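Local atomic coordinates of alanine racemase, biosynthetic (Pseudomonas aeruginosa PAO1, PDB entry 6A2F), a protein that belongs to the alanine racemase family, pairing a TIM-barrel domain that carries a pyridoxal phosphate cofactor with a mainly beta-stranded C-terminal domain. Residues A18-C23 with A195-I200; Q26-A31 with M205-P210; L154-H159 with E176-L181; R189-S194 with P201-D206. All blocks are in the same frame, centred on the assembly; numbering follows the deposited sequence.

Interaction 1. Residues A18-C23 with A195-I200; sequences ALAKRC and AAVLTI
Val197 sets CG1 anti to its backbone N (chi1 165°), which sends that methyl out toward Ala20 and Cys23 of segment 18-23; there Cys23 keeps SG beside its own backbone N (chi1 -68°) and presents CB and sulfur together to the valine. The two helices belong to the outer layer of the TIM barrel: helix 10-22 comes just before the first barrel strand, and helix 194-199 lies between the last two. Val197 CG1 sits against Ala20 and Cys23, 3.9 Å from Cys23 CB and 3.8 Å from Ala20 O, with the Ala20 methyl a little farther off. The backbone joins in as well, for Cys23 CB rests 3.4 Å from Val197 O. The same oxygen accepts a hydrogen bond from His204 NE2, on the loop that follows helix 194-199. One residue along, Leu198 and Leu19 approach with their side chains at about a right angle and touch through a single methyl each, CD2 of Leu19 to CD2 of Leu198 at 4.1 Å. Cys23 SG extends this apolar patch, lying 4.2 Å from the same Leu198 CD2. The contact is modest in area and only partly buried. Leu19 and Ala20 both also pack on Met213, so the loop carrying that methionine shares this side of helix 10-22. Beyond the meeting point helix 194-199 runs out, and in its last turn Thr199 OG1 bonds to Ala195 O at 2.7 Å from above the carbonyl plane.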
# COMPACT_ATOMS: atom_id res chain seq x y z
N ALA A 18 9.18 22.20 -14.10
CA ALA A 18 9.60 23.22 -15.06
C ALA A 18 9.56 22.65 -16.48
O ALA A 18 9.25 23.37 -17.44
CB ALA A 18 10.99 23.73 -14.73
N LEU A 19 9.87 21.36 -16.61
CA LEU A 19 9.78 20.65 -17.87
C LEU A 19 8.33 20.58 -18.36
O LEU A 19 8.07 20.71 -19.56
CB LEU A 19 10.38 19.25 -17.73
CG LEU A 19 10.68 18.44 -19.00
CD1 LEU A 19 11.86 17.52 -18.76
CD2 LEU A 19 9.47 17.64 -19.46
N ALA A 20 7.40 20.37 -17.43
CA ALA A 20 5.98 20.34 -17.76
C ALA A 20 5.51 21.71 -18.21
O ALA A 20 4.75 21.82 -19.17
CB ALA A 20 5.16 19.86 -16.56
N LYS A 21 5.96 22.76 -17.53
CA LYS A 21 5.61 24.13 -17.88
C LYS A 21 6.15 24.53 -19.26
O LYS A 21 5.48 25.25 -20.00
CB LYS A 21 6.07 25.11 -16.80
CG LYS A 21 5.05 25.27 -15.68
CD LYS A 21 5.44 26.37 -14.70
CE LYS A 21 5.38 27.77 -15.31
NZ LYS A 21 4.05 28.10 -15.88
N ARG A 22 7.33 24.02 -19.60
CA ARG A 22 7.99 24.31 -20.88
C ARG A 22 7.24 23.72 -22.09
O ARG A 22 7.41 24.19 -23.22
CB ARG A 22 9.46 23.85 -20.83
CG ARG A 22 10.29 24.14 -22.07
CD ARG A 22 10.64 25.61 -22.25
NE ARG A 22 11.66 25.78 -23.29
CZ ARG A 22 12.27 26.92 -23.59
NH1 ARG A 22 11.98 28.05 -22.94
NH2 ARG A 22 13.19 26.95 -24.55
N CYS A 23 6.42 22.70 -21.85
CA CYS A 23 5.54 22.14 -22.89
C CYS A 23 4.49 23.14 -23.38
O CYS A 23 4.03 23.05 -24.52
CB CYS A 23 4.86 20.88 -22.40
SG CYS A 23 5.97 19.49 -22.13
N ALA A 195 0.48 12.59 -19.46
CA ALA A 195 0.49 11.99 -20.78
C ALA A 195 0.23 13.03 -21.86
O ALA A 195 1.01 13.16 -22.81
CB ALA A 195 -0.54 10.86 -20.85
N ALA A 196 -0.86 13.79 -21.70
CA ALA A 196 -1.25 14.79 -22.68
C ALA A 196 -0.32 16.00 -22.70
O ALA A 196 -0.12 16.61 -23.75
CB ALA A 196 -2.70 15.22 -22.46
N VAL A 197 0.24 16.35 -21.53
CA VAL A 197 1.17 17.48 -21.43
C VAL A 197 2.37 17.25 -22.35
O VAL A 197 2.91 18.19 -22.94
CB VAL A 197 1.66 17.71 -19.98
CG1 VAL A 197 2.90 18.61 -19.94
CG2 VAL A 197 0.55 18.31 -19.13
N LEU A 198 2.76 15.98 -22.49
CA LEU A 198 3.92 15.62 -23.28
C LEU A 198 3.60 15.31 -24.74
O LEU A 198 4.47 15.44 -25.60
CB LEU A 198 4.68 14.45 -22.64
CG LEU A 198 5.48 14.75 -21.36
CD1 LEU A 198 5.62 13.50 -20.52
CD2 LEU A 198 6.83 15.37 -21.69
N THR A 199 2.37 14.90 -25.03
CA THR A 199 2.07 14.37 -26.36
C THR A 199 0.85 14.96 -27.09
O THR A 199 0.75 14.80 -28.31
CB THR A 199 1.94 12.83 -26.34
OG1 THR A 199 0.90 12.45 -25.44
CG2 THR A 199 3.26 12.19 -25.90
N ILE A 200 -0.06 15.62 -26.38
CA ILE A 200 -1.27 16.19 -27.00
C ILE A 200 -1.35 17.71 -26.83
O ILE A 200 -2.15 18.20 -26.01
CB ILE A 200 -2.59 15.55 -26.45
CG1 ILE A 200 -2.42 14.08 -26.03
CG2 ILE A 200 -3.74 15.74 -27.43
CD1 ILE A 200 -2.07 13.11 -27.13

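Interaction 2. Residues Q26-A31 with M205-P210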
# COMPACT_ATOMS: atom_id res chain seq x y z
N GLN A 26 3.29 29.60 -22.30
CA GLN A 26 2.37 30.73 -22.13
C GLN A 26 1.15 30.35 -21.29
O GLN A 26 0.27 31.19 -21.04
CB GLN A 26 1.96 31.30 -23.48
CG GLN A 26 3.13 31.74 -24.34
CD GLN A 26 2.71 32.32 -25.67
OE1 GLN A 26 3.37 33.22 -26.20
NE2 GLN A 26 1.60 31.82 -26.22
N ARG A 27 1.11 29.10 -20.85
CA ARG A 27 0.00 28.55 -20.10
C ARG A 27 0.38 28.33 -18.63
O ARG A 27 1.52 28.53 -18.25
CB ARG A 27 -0.46 27.24 -20.74
CG ARG A 27 -1.54 27.40 -21.81
CD ARG A 27 -1.15 28.24 -23.01
NE ARG A 27 -2.05 27.98 -24.14
CZ ARG A 27 -1.75 27.21 -25.19
NH1 ARG A 27 -2.65 27.03 -26.15
NH2 ARG A 27 -0.56 26.62 -25.30
N GLN A 28 -0.60 27.93 -17.82
CA GLN A 28 -0.37 27.64 -16.40
C GLN A 28 -0.35 26.12 -16.14
O GLN A 28 -0.88 25.34 -16.94
CB GLN A 28 -1.44 28.30 -15.54
CG GLN A 28 -1.63 29.79 -15.75
CD GLN A 28 -0.49 30.60 -15.18
OE1 GLN A 28 -0.30 30.67 -13.96
NE2 GLN A 28 0.27 31.24 -16.06
N ALA A 29 0.26 25.71 -15.04
CA ALA A 29 0.27 24.30 -14.66
C ALA A 29 -0.07 24.05 -13.19
O ALA A 29 0.54 24.65 -12.29
CB ALA A 29 1.60 23.66 -15.03
N PHE A 30 -1.05 23.18 -12.95
CA PHE A 30 -1.32 22.66 -11.61
C PHE A 30 -0.25 21.63 -11.27
O PHE A 30 0.04 20.75 -12.08
CB PHE A 30 -2.68 21.96 -11.55
CG PHE A 30 -3.86 22.87 -11.42
CD1 PHE A 30 -4.08 23.59 -10.25
CD2 PHE A 30 -4.77 23.00 -12.46
CE1 PHE A 30 -5.18 24.43 -10.13
CE2 PHE A 30 -5.87 23.83 -12.35
CZ PHE A 30 -6.08 24.55 -11.18
N ALA A 31 0.32 21.73 -10.07
CA ALA A 31 1.09 20.63 -9.52
C ALA A 31 0.12 19.68 -8.82
O ALA A 31 -0.47 20.04 -7.80
CB ALA A 31 2.16 21.13 -8.56
N MET A 205 -4.77 23.67 -23.50
CA MET A 205 -5.76 24.66 -23.04
C MET A 205 -5.14 25.75 -22.15
O MET A 205 -4.15 26.36 -22.53
CB MET A 205 -6.95 23.96 -22.37
CG MET A 205 -7.66 22.93 -23.25
SD MET A 205 -8.47 23.70 -24.66
CE MET A 205 -8.81 22.26 -25.68
N ASP A 206 -5.71 25.99 -20.96
CA ASP A 206 -5.23 27.07 -20.09
C ASP A 206 -4.40 26.58 -18.90
O ASP A 206 -3.40 27.20 -18.54
CB ASP A 206 -6.39 27.93 -19.59
CG ASP A 206 -7.21 28.53 -20.72
OD1 ASP A 206 -6.63 29.20 -21.60
OD2 ASP A 206 -8.44 28.32 -20.72
N TRP A 207 -4.84 25.48 -18.29
CA TRP A 207 -4.16 24.90 -17.13
C TRP A 207 -3.82 23.43 -17.37
O TRP A 207 -4.71 22.60 -17.56
CB TRP A 207 -5.00 25.05 -15.86
CG TRP A 207 -4.99 26.44 -15.28
CD1 TRP A 207 -5.70 27.52 -15.73
CD2 TRP A 207 -4.26 26.89 -14.13
NE1 TRP A 207 -5.44 28.62 -14.95
CE2 TRP A 207 -4.56 28.27 -13.96
CE3 TRP A 207 -3.37 26.28 -13.24
CZ2 TRP A 207 -4.00 29.04 -12.93
CZ3 TRP A 207 -2.81 27.05 -12.22
CH2 TRP A 207 -3.14 28.42 -12.07
N LEU A 208 -2.52 23.13 -17.37
CA LEU A 208 -2.04 21.75 -17.42
C LEU A 208 -2.24 21.11 -16.05
O LEU A 208 -2.28 21.80 -15.03
CB LEU A 208 -0.55 21.73 -17.78
CG LEU A 208 -0.08 22.54 -19.00
CD1 LEU A 208 1.44 22.54 -19.06
CD2 LEU A 208 -0.68 22.03 -20.31
N ARG A 209 -2.37 19.78 -16.02
CA ARG A 209 -2.50 19.07 -14.75
C ARG A 209 -1.50 17.92 -14.66
O ARG A 209 -1.91 16.75 -14.62
CB ARG A 209 -3.92 18.53 -14.55
CG ARG A 209 -5.03 19.54 -14.76
CD ARG A 209 -6.36 19.02 -14.26
NE ARG A 209 -6.72 17.72 -14.82
CZ ARG A 209 -7.37 17.54 -15.98
NH1 ARG A 209 -7.73 18.58 -16.72
NH2 ARG A 209 -7.64 16.31 -16.39
N PRO A 210 -0.19 18.24 -14.62
CA PRO A 210 0.79 17.16 -14.48
C PRO A 210 0.83 16.59 -13.06
O PRO A 210 0.90 17.33 -12.08
CB PRO A 210 2.12 17.84 -14.83
CG PRO A 210 1.91 19.28 -14.55
CD PRO A 210 0.47 19.54 -14.87
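Gln28 to Phe30 run parallel to Asp206 to Leu208, the segments 26° apart end to end, and three backbone bonds alternate between them: Gln28 N to Asp206 O (3.0 Å), Leu208 N to Gln28 O (2.8 Å) and Phe30 N to Leu208 O (2.8 Å). Side chains then sort to the two faces. On one, the Trp207 ring is covered on both faces. Gln28 CB stands over the centre of the six-membered ring, 3.4 Å from its centroid, in a CH-pi contact only 10° off the normal; Phe30 takes the opposite face obliquely, with the planes at 35° and Trp207 CE3 above the phenyl centre. This pairing joins strand 28-32 to strand 207-208, the first and eighth strands of the TIM barrel, and so closes the cylinder. The other face, carrying Ala29 and Leu208, turns to helix 10-22: Ala29 CB meets Leu208 CB at 4.0 Å, and Lys21 packs on Ala29. Past the last bond, Pro210 CD lies 3.1 Å from Phe30 O. Arg209 CG brushes the Phe30 ring, while the guanidinium leaves for the cofactor site, NE bonding N1 of the modified lysine at position 34 and NH2 reaching Ser158 O.

Interaction 3. Residues L154-H159 with E176-L181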
# COMPACT_ATOMS: atom_id res chain seq x y z
N LEU A 154 -15.97 30.63 -13.93
CA LEU A 154 -16.64 29.42 -14.41
C LEU A 154 -15.74 28.77 -15.45
O LEU A 154 -15.37 29.40 -16.45
CB LEU A 154 -18.04 29.72 -14.95
CG LEU A 154 -18.93 28.49 -15.19
CD1 LEU A 154 -19.07 27.61 -13.95
CD2 LEU A 154 -20.31 28.89 -15.71
N ASN A 155 -15.37 27.52 -15.20
CA ASN A 155 -14.32 26.85 -15.96
C ASN A 155 -14.76 25.49 -16.50
O ASN A 155 -15.81 24.97 -16.11
CB ASN A 155 -13.07 26.68 -15.08
CG ASN A 155 -12.53 28.00 -14.56
OD1 ASN A 155 -12.72 29.05 -15.18
ND2 ASN A 155 -11.85 27.96 -13.43
N LEU A 156 -13.96 24.93 -17.41
CA LEU A 156 -14.23 23.61 -17.97
C LEU A 156 -13.06 22.65 -17.72
O LEU A 156 -11.90 23.00 -17.94
CB LEU A 156 -14.55 23.70 -19.46
CG LEU A 156 -14.86 22.40 -20.21
CD1 LEU A 156 -16.20 21.81 -19.78
CD2 LEU A 156 -14.82 22.59 -21.72
N ILE A 157 -13.40 21.44 -17.28
CA ILE A 157 -12.40 20.39 -17.03
C ILE A 157 -12.89 19.02 -17.52
O ILE A 157 -14.07 18.68 -17.39
CB ILE A 157 -11.94 20.36 -15.53
CG1 ILE A 157 -10.72 19.45 -15.35
CG2 ILE A 157 -13.09 19.95 -14.60
CD1 ILE A 157 -10.11 19.46 -13.96
N SER A 158 -11.97 18.27 -18.13
CA SER A 158 -12.21 16.88 -18.49
C SER A 158 -10.89 16.12 -18.42
O SER A 158 -9.83 16.72 -18.29
CB SER A 158 -12.84 16.77 -19.88
OG SER A 158 -13.56 15.56 -20.01
N HIS A 159 -10.96 14.80 -18.52
CA HIS A 159 -9.81 13.94 -18.28
C HIS A 159 -9.78 12.77 -19.26
O HIS A 159 -10.81 12.11 -19.46
CB HIS A 159 -9.83 13.45 -16.83
CG HIS A 159 -8.59 12.74 -16.40
ND1 HIS A 159 -7.41 13.39 -16.10
CD2 HIS A 159 -8.34 11.42 -16.19
CE1 HIS A 159 -6.50 12.51 -15.74
NE2 HIS A 159 -7.03 11.31 -15.79
N GLU A 176 -12.67 16.04 -29.16
CA GLU A 176 -13.77 16.60 -29.93
C GLU A 176 -14.96 16.96 -29.05
O GLU A 176 -15.60 18.00 -29.26
CB GLU A 176 -14.21 15.65 -31.05
CG GLU A 176 -13.35 15.73 -32.30
CD GLU A 176 -13.58 14.58 -33.27
OE1 GLU A 176 -14.68 13.98 -33.25
OE2 GLU A 176 -12.66 14.28 -34.06
N SER A 177 -15.24 16.11 -28.06
CA SER A 177 -16.28 16.37 -27.07
C SER A 177 -15.99 17.66 -26.30
O SER A 177 -16.87 18.53 -26.17
CB SER A 177 -16.41 15.19 -26.11
OG SER A 177 -17.30 15.49 -25.04
N PHE A 178 -14.76 17.78 -25.81
CA PHE A 178 -14.28 18.96 -25.09
C PHE A 178 -14.41 20.22 -25.96
O PHE A 178 -15.00 21.21 -25.53
CB PHE A 178 -12.83 18.75 -24.64
CG PHE A 178 -12.32 19.78 -23.66
CD1 PHE A 178 -11.85 21.02 -24.10
CD2 PHE A 178 -12.30 19.51 -22.30
CE1 PHE A 178 -11.38 21.97 -23.19
CE2 PHE A 178 -11.82 20.44 -21.39
CZ PHE A 178 -11.36 21.68 -21.84
N LEU A 179 -13.86 20.16 -27.17
CA LEU A 179 -13.86 21.29 -28.10
C LEU A 179 -15.27 21.74 -28.51
O LEU A 179 -15.49 22.92 -28.80
CB LEU A 179 -13.04 20.97 -29.35
CG LEU A 179 -11.51 20.85 -29.22
CD1 LEU A 179 -10.94 20.14 -30.44
CD2 LEU A 179 -10.84 22.20 -29.01
N GLY A 180 -16.21 20.80 -28.52
CA GLY A 180 -17.60 21.09 -28.87
C GLY A 180 -18.33 21.95 -27.85
O GLY A 180 -19.50 22.29 -28.04
N LEU A 181 -17.65 22.30 -26.76
CA LEU A 181 -18.23 23.15 -25.73
C LEU A 181 -17.60 24.54 -25.68
O LEU A 181 -18.04 25.39 -24.91
CB LEU A 181 -18.15 22.48 -24.36
CG LEU A 181 -18.97 21.22 -24.08
CD1 LEU A 181 -18.53 20.60 -22.77
CD2 LEU A 181 -20.47 21.50 -24.07
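Leu156 and Phe178 reach for each other from opposite directions, the leucine from strand 151-157 and the phenyl from the last turn of helix 169-179. Their main contact is a CH-pi one: Leu156 CD2 lies over the face of the Phe178 ring, 3.7 Å from the centroid and 15° off the normal, a little displaced toward the rim near CZ. Both side chains are set for it, with CG anti to the backbone N in Leu156 (chi1 -180°) and likewise in Phe178 (chi1 -168°), which brings the ring to the strand. The remaining contacts are plain van der Waals ones. Leu156 uses its other methyl on Leu181, CD1 to CD1 at 4.0 Å, the side chains crossing at about a right angle just past the end of the helix. At the edge of the phenyl ring, near its plane, Ser158 CB stands 3.7 Å from Phe178 CD2. The polar ends point to other partners: Ser158 OG hydrogen-bonds Leu124 O and Ser126 OG, so the serine gives its CB to the ring and its hydroxyl to the neighbouring part of the barrel. His159 turns away from the helix and bonds through NE2 to Tyr254 OH of the second subunit, while ND1 meets Arg209 NH2. On the helix side, Leu181 N bonds back to Phe178 O at 3.1 Å, just after the last helical turn. Strand, helix and the following strand 189-190 form one beta-alpha-beta unit, and this leucine-on-phenyl contact is part of the apolar layer between the sheet and the helix in the TIM barrel.

Interaction 4. Residues R189-S194 with P201-D206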
# COMPACT_ATOMS: atom_id res chain seq x y z
N ARG A 189 -9.81 26.60 -19.14
CA ARG A 189 -10.06 25.27 -19.68
C ARG A 189 -8.88 24.39 -19.32
O ARG A 189 -7.73 24.80 -19.44
CB ARG A 189 -10.23 25.31 -21.20
CG ARG A 189 -11.12 26.43 -21.72
CD ARG A 189 -11.02 26.54 -23.23
NE ARG A 189 -10.65 27.89 -23.65
CZ ARG A 189 -9.47 28.24 -24.16
NH1 ARG A 189 -8.50 27.34 -24.33
NH2 ARG A 189 -9.25 29.51 -24.50
N SER A 190 -9.18 23.18 -18.85
CA SER A 190 -8.15 22.23 -18.45
C SER A 190 -8.51 20.83 -18.91
O SER A 190 -9.61 20.34 -18.63
CB SER A 190 -7.93 22.26 -16.94
OG SER A 190 -6.86 21.42 -16.57
N LEU A 191 -7.57 20.18 -19.61
CA LEU A 191 -7.80 18.86 -20.20
C LEU A 191 -6.60 17.91 -20.05
O LEU A 191 -6.78 16.69 -19.99
CB LEU A 191 -8.19 19.01 -21.68
CG LEU A 191 -8.43 17.80 -22.59
CD1 LEU A 191 -9.48 16.85 -22.04
CD2 LEU A 191 -8.81 18.29 -23.98
N ALA A 192 -5.39 18.47 -19.98
CA ALA A 192 -4.16 17.68 -20.09
C ALA A 192 -3.60 17.13 -18.78
O ALA A 192 -3.20 17.89 -17.89
CB ALA A 192 -3.09 18.50 -20.81
N ASN A 193 -3.57 15.80 -18.67
CA ASN A 193 -2.75 15.11 -17.66
C ASN A 193 -1.29 15.02 -18.14
O ASN A 193 -0.95 15.58 -19.18
CB ASN A 193 -3.33 13.72 -17.31
CG ASN A 193 -3.54 12.83 -18.54
OD1 ASN A 193 -3.06 13.12 -19.64
ND2 ASN A 193 -4.25 11.73 -18.35
N SER A 194 -0.43 14.32 -17.39
CA SER A 194 0.99 14.21 -17.74
C SER A 194 1.17 13.69 -19.16
O SER A 194 1.90 14.28 -19.96
CB SER A 194 1.73 13.30 -16.76
OG SER A 194 1.75 13.85 -15.45
N PRO A 201 -0.55 18.49 -27.60
CA PRO A 201 -0.55 19.95 -27.43
C PRO A 201 -1.94 20.61 -27.58
O PRO A 201 -2.19 21.65 -26.95
CB PRO A 201 0.42 20.45 -28.52
CG PRO A 201 0.57 19.31 -29.47
CD PRO A 201 0.39 18.06 -28.65
N ALA A 202 -2.82 20.01 -28.37
CA ALA A 202 -4.21 20.47 -28.52
C ALA A 202 -5.02 20.39 -27.21
O ALA A 202 -6.05 21.04 -27.07
CB ALA A 202 -4.92 19.69 -29.62
N ALA A 203 -4.54 19.58 -26.27
CA ALA A 203 -5.21 19.42 -24.98
C ALA A 203 -4.70 20.38 -23.92
O ALA A 203 -5.23 20.42 -22.81
CB ALA A 203 -5.08 17.98 -24.50
N HIS A 204 -3.66 21.15 -24.25
CA HIS A 204 -2.99 22.02 -23.29
C HIS A 204 -3.90 23.08 -22.68
O HIS A 204 -3.81 23.35 -21.48
CB HIS A 204 -1.73 22.67 -23.89
CG HIS A 204 -0.59 21.72 -24.10
ND1 HIS A 204 0.56 22.08 -24.77
CD2 HIS A 204 -0.43 20.42 -23.75
CE1 HIS A 204 1.39 21.05 -24.80
NE2 HIS A 204 0.81 20.03 -24.19
N MET A 205 -4.77 23.67 -23.50
CA MET A 205 -5.76 24.66 -23.04
C MET A 205 -5.14 25.75 -22.15
O MET A 205 -4.15 26.36 -22.53
CB MET A 205 -6.95 23.96 -22.37
CG MET A 205 -7.66 22.93 -23.25
SD MET A 205 -8.47 23.70 -24.66
CE MET A 205 -8.81 22.26 -25.68
N ASP A 206 -5.71 25.99 -20.96
CA ASP A 206 -5.23 27.07 -20.09
C ASP A 206 -4.40 26.58 -18.90
O ASP A 206 -3.40 27.20 -18.54
CB ASP A 206 -6.39 27.93 -19.59
CG ASP A 206 -7.21 28.53 -20.72
OD1 ASP A 206 -6.63 29.20 -21.60
OD2 ASP A 206 -8.44 28.32 -20.72
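The excursion between the seventh and eighth strands of the TIM barrel closes here, as the loop after helix 194-199 comes back to strand 189-190. Arg189 and Asp206 hold its end through two short bonds. Asp206 N gives to Arg189 O at 2.8 Å, and Arg189 N gives to Asp206 OD2 at 2.7 Å, the carboxylate oxygen using its anti lone pair; that bond is bent, 133° at the hydrogen. With CG beside its own backbone N (chi1 -57°), Asp206 folds back so that one oxygen serves both the main chain and the arginine side chain. OD2 lies 3.5 Å above the guanidinium plane, over its centre, and the salt bridge to Arg189 NE is correspondingly long at 3.7 Å, an attraction of charges with no N-H aimed at the oxygen. Arg189 NH1 instead points at Met205 SD, a weak bond at 3.7 Å. Met205, with its positive phi, also brings CB to within 3.1 Å of Arg189 O, a tight approach. Farther along, the packing turns apolar: Leu191 extends CD2 to Ala203 CB at 3.8 Å, and Leu191 also touches Leu175 and Phe178 of helix 169-179. Next, Asn193 caps the start of helix 194-199 through OD1 to Ala196 N, and Ser194 OG bonds OP3 of the modified lysine at position 34. Ala192 CB meets Ala203 CB at 4.2 Å and sits at the edge of the His204 ring, near its plane.

Overall arrangement
All four contacts lie in the N-terminal TIM-barrel domain; interactions 1, 2 and 4 cluster where its first and last strands meet. Interaction 2 joins strands 28-32 and 207-208 across about 174 residues. Interaction 1, whose centre is 9 Å away, pairs the helices that precede those same strands. Interaction 4, centred 7 Å from interaction 2, shares Met205 and Asp206 with it. Interaction 3 is nested within the long loops closed by interactions 1 and 2, and meets interaction 4 through neighbouring strands 151-157 and 189-190; its centre is about 19 Å from that of interaction 1. The barrel seam is thus tied to adjoining strands and helices, beside the cofactor that Arg209 and Ser194 contact.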